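Side-chain contacts in blood group a-and b-cleaving endo-beta-galactosidase (Streptococcus pneumoniae, PDB 2YGL), which probably binds blood group carbohydrate antigens through the tandem family 51 carbohydrate-binding modules of an enzyme that cleaves A and B antigens: residues K241-V246 with S251-D256; Q286-V291 with D341-G346. All coordinates share one frame; numbering follows the deposited sequence.

Overall arrangement
Both contacts lie in the second of the two tandem modules, and each ties one of its sheets to the other. Following the chain from the N terminus, contact 1 comes first: strand 242-244 belongs to one sheet and strand 251-256 to the other, and only four residues separate 241-246 from 251-256. Contact 2 then brings strand 285-292 of that second sheet against segment 341-346, on strand 343-352 of the first; 49 residues lie between 286-291 and 341-346. The two loops follow in series, neither nested nor crossed. Strands 242-244 and 343-352 are antiparallel neighbours, with Leu243 O 2.8 Å from Leu345 N, and the contacts adjoin in one buried interior, centres about 9 Å apart.

Contact 1 (K241-V246 with S251-D256); sequences KGLGTV and SSIKYD
With chi1 at 64°, the OG of Ser251 sits between its own backbone N and carbonyl carbon, a turn that brings it 3.0 Å from Val246 O, while Leu243 and Tyr255 each hold CG anti to the carbonyl carbon and, rising from facing strands, approach from opposite directions. The Ser251 OG to Val246 O bond is possible but not settled, because the hydroxyl proton has another acceptor within reach. A water lies 2.7 Å from Ser251 OG and 2.5 Å from Thr245 OG1, and bridges two hydroxyls that are themselves too far apart to bond. Small hydroxyl residues suit this end, where they and the water occupy a buried place beside a backbone carbonyl. At the other end the Tyr255 OH reaches the fork of Leu243, 3.5 Å from CD1 and slightly farther from CD2, the long phenol carrying its hydroxyl across the interior to the leucine methyls. Ile253 adds an apolar contact between these ends, its CD1 4.3 Å from Leu243 CD1. The touching parts of the two segments run 154° apart; consecutive strands facing each other through side chains from different sheets form a beta-arch, here joining the two layers of the module's beta-sandwich.

Contact 2 (Q286-V291 with D341-G346); sequences QKFEVV and DELVLG
Phe288 and Leu343 face each other with their CA atoms 9.1 Å apart, a spacing at which the two strands meet through side chains and not as paired neighbours in one sheet. Phe288 carries the contact: its CG stands anti to the backbone N (chi1 175°), and the ring extends into the interior toward Leu343 and Leu345. One methyl of Leu345, CD2, approaches the far end of this ring obliquely, 3.7 Å from both CZ and CE1. Nearer the base of the ring, Leu343 CD1 lies 4.3 Å from CD1 of Phe288, also at a slant. The two leucines, two positions apart on their strand, thus touch different parts of one ring. A broad aromatic group suits the span between the layers, and branched leucines offer methyls that can fit its contours in a wholly apolar contact. Both leucines also rest on Val269 of strand 262-271, and Ser332 of strand 327-334 lies against Phe288 and Leu343.

Lys287 and Glu289 lie on the other side of the strand from Phe288. Lys287 NZ forms a salt bridge with Glu289 OE2 at 3.3 Å, where the hydrogen bond itself is weak, and the lysine also makes a cation-pi contact with Tyr333, whose OH bonds Glu289 OE1. A classic beta bulge sets Gln286 and Lys287 opposite the single residue Tyr333 of the neighbouring strand. On the partner chain segment an inverse gamma turn centred on Glu342, with a weak bond from Leu343 N to Asp341 O, leads into the strand that presents the leucines. An aromatic ring from one sheet meeting aliphatic side chains from the other belongs to the hydrophobic core between the two sheets of a beta-sandwich, the fold of this NPCBM-type carbohydrate-binding module.

Contact 1 (K241-V246 with S251-D256)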
loop_
_atom_site.group_PDB
_atom_site.type_symbol
_atom_site.label_atom_id
_atom_site.label_comp_id
_atom_site.label_asym_id
_atom_site.label_seq_id
_atom_site.Cartn_x
_atom_site.Cartn_y
_atom_site.Cartn_z
ATOM N N LYS A 241 12.509 3.027 20.379
ATOM C CA LYS A 241 13.692 2.409 19.791
ATOM C C LYS A 241 14.466 3.398 18.927
ATOM O O LYS A 241 13.891 4.344 18.389
ATOM C CB LYS A 241 13.302 1.186 18.945
ATOM C CG LYS A 241 12.456 0.126 19.658
ATOM C CD LYS A 241 13.262 -0.679 20.674
ATOM C CE LYS A 241 14.173 -1.696 20.007
ATOM N NZ LYS A 241 15.038 -2.353 21.016
ATOM N N GLY A 242 15.770 3.163 18.790
ATOM C CA GLY A 242 16.603 3.974 17.910
ATOM C C GLY A 242 18.082 3.967 18.241
ATOM O O GLY A 242 18.539 3.180 19.065
ATOM N N LEU A 243 18.826 4.856 17.590
ATOM C CA LEU A 243 20.278 4.942 17.755
ATOM C C LEU A 243 20.695 6.365 18.115
ATOM O O LEU A 243 20.161 7.331 17.568
ATOM C CB LEU A 243 20.994 4.498 16.473
ATOM C CG LEU A 243 20.807 3.049 16.004
ATOM C CD1 LEU A 243 21.267 2.873 14.558
ATOM C CD2 LEU A 243 21.523 2.068 16.926
ATOM N N GLY A 244 21.651 6.481 19.033
ATOM C CA GLY A 244 22.152 7.778 19.480
ATOM C C GLY A 244 23.641 7.907 19.236
ATOM O O GLY A 244 24.431 7.096 19.728
ATOM N N THR A 245 24.019 8.925 18.469
ATOM C CA THR A 245 25.419 9.144 18.107
ATOM C C THR A 245 25.816 10.619 18.192
ATOM O O THR A 245 24.975 11.484 18.452
ATOM C CB THR A 245 25.734 8.576 16.692
ATOM O OG1 THR A 245 27.150 8.547 16.489
ATOM C CG2 THR A 245 25.078 9.408 15.590
ATOM N N VAL A 246 27.107 10.886 18.002
ATOM C CA VAL A 246 27.612 12.245 17.850
ATOM C C VAL A 246 28.207 12.383 16.452
ATOM O O VAL A 246 29.088 11.613 16.067
ATOM C CB VAL A 246 28.660 12.608 18.932
ATOM C CG1 VAL A 246 29.297 13.972 18.646
ATOM C CG2 VAL A 246 28.016 12.605 20.317
ATOM N N SER A 251 30.973 10.671 11.249
ATOM C CA SER A 251 30.961 9.479 12.076
ATOM C C SER A 251 30.074 8.476 11.346
ATOM O O SER A 251 29.144 8.869 10.641
ATOM C CB SER A 251 30.417 9.782 13.467
ATOM O OG SER A 251 29.061 10.181 13.404
ATOM N N SER A 252 30.360 7.190 11.512
ATOM C CA SER A 252 29.670 6.162 10.736
ATOM C C SER A 252 29.314 4.933 11.561
ATOM O O SER A 252 30.119 4.455 12.359
ATOM C CB SER A 252 30.521 5.761 9.528
ATOM O OG SER A 252 29.832 4.839 8.701
ATOM N N ILE A 253 28.091 4.444 11.371
ATOM C CA ILE A 253 27.665 3.162 11.924
ATOM C C ILE A 253 27.505 2.206 10.743
ATOM O O ILE A 253 26.772 2.503 9.792
ATOM C CB ILE A 253 26.338 3.268 12.721
ATOM C CG1 ILE A 253 26.364 4.468 13.678
ATOM C CG2 ILE A 253 26.066 1.968 13.485
ATOM C CD1 ILE A 253 24.988 4.896 14.182
ATOM N N LYS A 254 28.200 1.074 10.808
ATOM C CA LYS A 254 28.258 0.131 9.692
ATOM C C LYS A 254 27.606 -1.208 10.028
ATOM O O LYS A 254 27.881 -1.799 11.073
ATOM C CB LYS A 254 29.712 -0.082 9.247
ATOM C CG LYS A 254 29.881 -1.028 8.060
ATOM C CD LYS A 254 31.225 -0.841 7.363
ATOM C CE LYS A 254 32.320 -1.685 7.988
ATOM N NZ LYS A 254 33.589 -1.560 7.212
ATOM N N TYR A 255 26.751 -1.676 9.123
ATOM C CA TYR A 255 26.105 -2.977 9.263
ATOM C C TYR A 255 26.446 -3.894 8.099
ATOM O O TYR A 255 26.441 -3.474 6.939
ATOM C CB TYR A 255 24.585 -2.820 9.380
ATOM C CG TYR A 255 24.153 -2.112 10.639
ATOM C CD1 TYR A 255 23.948 -2.817 11.826
ATOM C CD2 TYR A 255 23.962 -0.733 10.649
ATOM C CE1 TYR A 255 23.556 -2.163 12.990
ATOM C CE2 TYR A 255 23.573 -0.073 11.805
ATOM C CZ TYR A 255 23.371 -0.789 12.970
ATOM O OH TYR A 255 22.985 -0.124 14.112
ATOM N N ASP A 256 26.760 -5.144 8.425
ATOM C CA ASP A 256 26.932 -6.188 7.423
ATOM C C ASP A 256 25.577 -6.849 7.203
ATOM O O ASP A 256 25.093 -7.596 8.059
ATOM C CB ASP A 256 27.978 -7.206 7.892
ATOM C CG ASP A 256 28.184 -8.355 6.904
ATOM O OD1 ASP A 256 27.684 -8.293 5.764
ATOM O OD2 ASP A 256 28.860 -9.329 7.281
HETATM O O HOH W 1 27.971 7.813 14.198
#

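Contact 2 (Q286-V291 with D341-G346)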
loop_
_atom_site.group_PDB
_atom_site.type_symbol
_atom_site.label_atom_id
_atom_site.label_comp_id
_atom_site.label_asym_id
_atom_site.label_seq_id
_atom_site.Cartn_x
_atom_site.Cartn_y
_atom_site.Cartn_z
ATOM N N GLN A 286 25.346 19.129 9.529
ATOM C CA GLN A 286 25.517 19.470 8.118
ATOM C C GLN A 286 24.678 18.590 7.188
ATOM O O GLN A 286 23.972 19.106 6.318
ATOM C CB GLN A 286 26.993 19.455 7.708
ATOM C CG GLN A 286 27.303 20.419 6.553
ATOM C CD GLN A 286 27.024 21.877 6.915
ATOM O OE1 GLN A 286 27.617 22.422 7.848
ATOM N NE2 GLN A 286 26.114 22.508 6.179
ATOM N N LYS A 287 24.766 17.271 7.370
ATOM C CA LYS A 287 24.004 16.310 6.564
ATOM C C LYS A 287 24.024 14.899 7.154
ATOM O O LYS A 287 24.898 14.561 7.959
ATOM C CB LYS A 287 24.512 16.273 5.111
ATOM C CG LYS A 287 25.989 15.924 4.974
ATOM C CD LYS A 287 26.403 15.699 3.528
ATOM C CE LYS A 287 27.906 15.485 3.446
ATOM N NZ LYS A 287 28.378 15.176 2.070
ATOM N N PHE A 288 23.055 14.088 6.737
ATOM C CA PHE A 288 23.005 12.667 7.076
ATOM C C PHE A 288 22.902 11.838 5.797
ATOM O O PHE A 288 22.119 12.171 4.904
ATOM C CB PHE A 288 21.814 12.365 7.994
ATOM C CG PHE A 288 21.626 10.896 8.286
ATOM C CD1 PHE A 288 22.436 10.246 9.216
ATOM C CD2 PHE A 288 20.636 10.164 7.631
ATOM C CE1 PHE A 288 22.266 8.887 9.488
ATOM C CE2 PHE A 288 20.456 8.807 7.897
ATOM C CZ PHE A 288 21.272 8.168 8.827
ATOM N N GLU A 289 23.684 10.763 5.726
ATOM C CA GLU A 289 23.711 9.889 4.554
ATOM C C GLU A 289 23.429 8.429 4.887
ATOM O O GLU A 289 23.904 7.911 5.898
ATOM C CB GLU A 289 25.071 9.956 3.866
ATOM C CG GLU A 289 25.373 11.252 3.139
ATOM C CD GLU A 289 26.797 11.289 2.609
ATOM O OE1 GLU A 289 27.637 10.477 3.064
ATOM O OE2 GLU A 289 27.079 12.135 1.741
ATOM N N VAL A 290 22.650 7.778 4.024
ATOM C CA VAL A 290 22.544 6.323 4.022
ATOM C C VAL A 290 23.337 5.819 2.819
ATOM O O VAL A 290 23.088 6.227 1.681
ATOM C CB VAL A 290 21.081 5.832 3.965
ATOM C CG1 VAL A 290 21.020 4.302 4.031
ATOM C CG2 VAL A 290 20.267 6.437 5.101
ATOM N N VAL A 291 24.307 4.950 3.085
ATOM C CA VAL A 291 25.257 4.515 2.066
ATOM C C VAL A 291 25.205 2.994 1.902
ATOM O O VAL A 291 25.437 2.252 2.858
ATOM C CB VAL A 291 26.701 4.976 2.410
ATOM C CG1 VAL A 291 27.641 4.737 1.244
ATOM C CG2 VAL A 291 26.722 6.457 2.804
ATOM N N ASP A 341 25.397 18.415 18.192
ATOM C CA ASP A 341 25.788 17.348 17.267
ATOM C C ASP A 341 25.269 15.972 17.703
ATOM O O ASP A 341 25.711 14.939 17.195
ATOM C CB ASP A 341 27.313 17.327 17.065
ATOM C CG ASP A 341 28.090 17.338 18.376
ATOM O OD1 ASP A 341 27.526 16.988 19.435
ATOM O OD2 ASP A 341 29.285 17.695 18.345
ATOM N N GLU A 342 24.316 15.977 18.636
ATOM C CA GLU A 342 23.727 14.755 19.181
ATOM C C GLU A 342 22.633 14.230 18.254
ATOM O O GLU A 342 21.439 14.336 18.556
ATOM C CB GLU A 342 23.155 15.020 20.580
ATOM C CG GLU A 342 24.190 15.389 21.642
ATOM C CD GLU A 342 24.751 14.178 22.379
ATOM O OE1 GLU A 342 23.980 13.244 22.690
ATOM O OE2 GLU A 342 25.965 14.170 22.663
ATOM N N LEU A 343 23.048 13.668 17.122
ATOM C CA LEU A 343 22.115 13.142 16.131
ATOM C C LEU A 343 21.527 11.818 16.611
ATOM O O LEU A 343 22.250 10.932 17.062
ATOM C CB LEU A 343 22.808 12.978 14.767
ATOM C CG LEU A 343 21.959 12.679 13.522
ATOM C CD1 LEU A 343 22.610 13.224 12.259
ATOM C CD2 LEU A 343 21.687 11.183 13.367
ATOM N N VAL A 344 20.206 11.703 16.516
ATOM C CA VAL A 344 19.516 10.467 16.872
ATOM C C VAL A 344 18.670 9.938 15.715
ATOM O O VAL A 344 18.111 10.708 14.926
ATOM C CB VAL A 344 18.647 10.612 18.159
ATOM C CG1 VAL A 344 19.526 10.732 19.395
ATOM C CG2 VAL A 344 17.697 11.795 18.058
ATOM N N LEU A 345 18.595 8.617 15.619
ATOM C CA LEU A 345 17.760 7.955 14.631
ATOM C C LEU A 345 16.577 7.321 15.361
ATOM O O LEU A 345 16.728 6.298 16.026
ATOM C CB LEU A 345 18.572 6.910 13.857
ATOM C CG LEU A 345 19.913 7.354 13.247
ATOM C CD1 LEU A 345 20.656 6.171 12.662
ATOM C CD2 LEU A 345 19.718 8.422 12.185
ATOM N N GLY A 346 15.412 7.952 15.251
ATOM C CA GLY A 346 14.214 7.512 15.959
ATOM C C GLY A 346 13.446 6.424 15.234
ATOM O O GLY A 346 12.954 6.635 14.122
#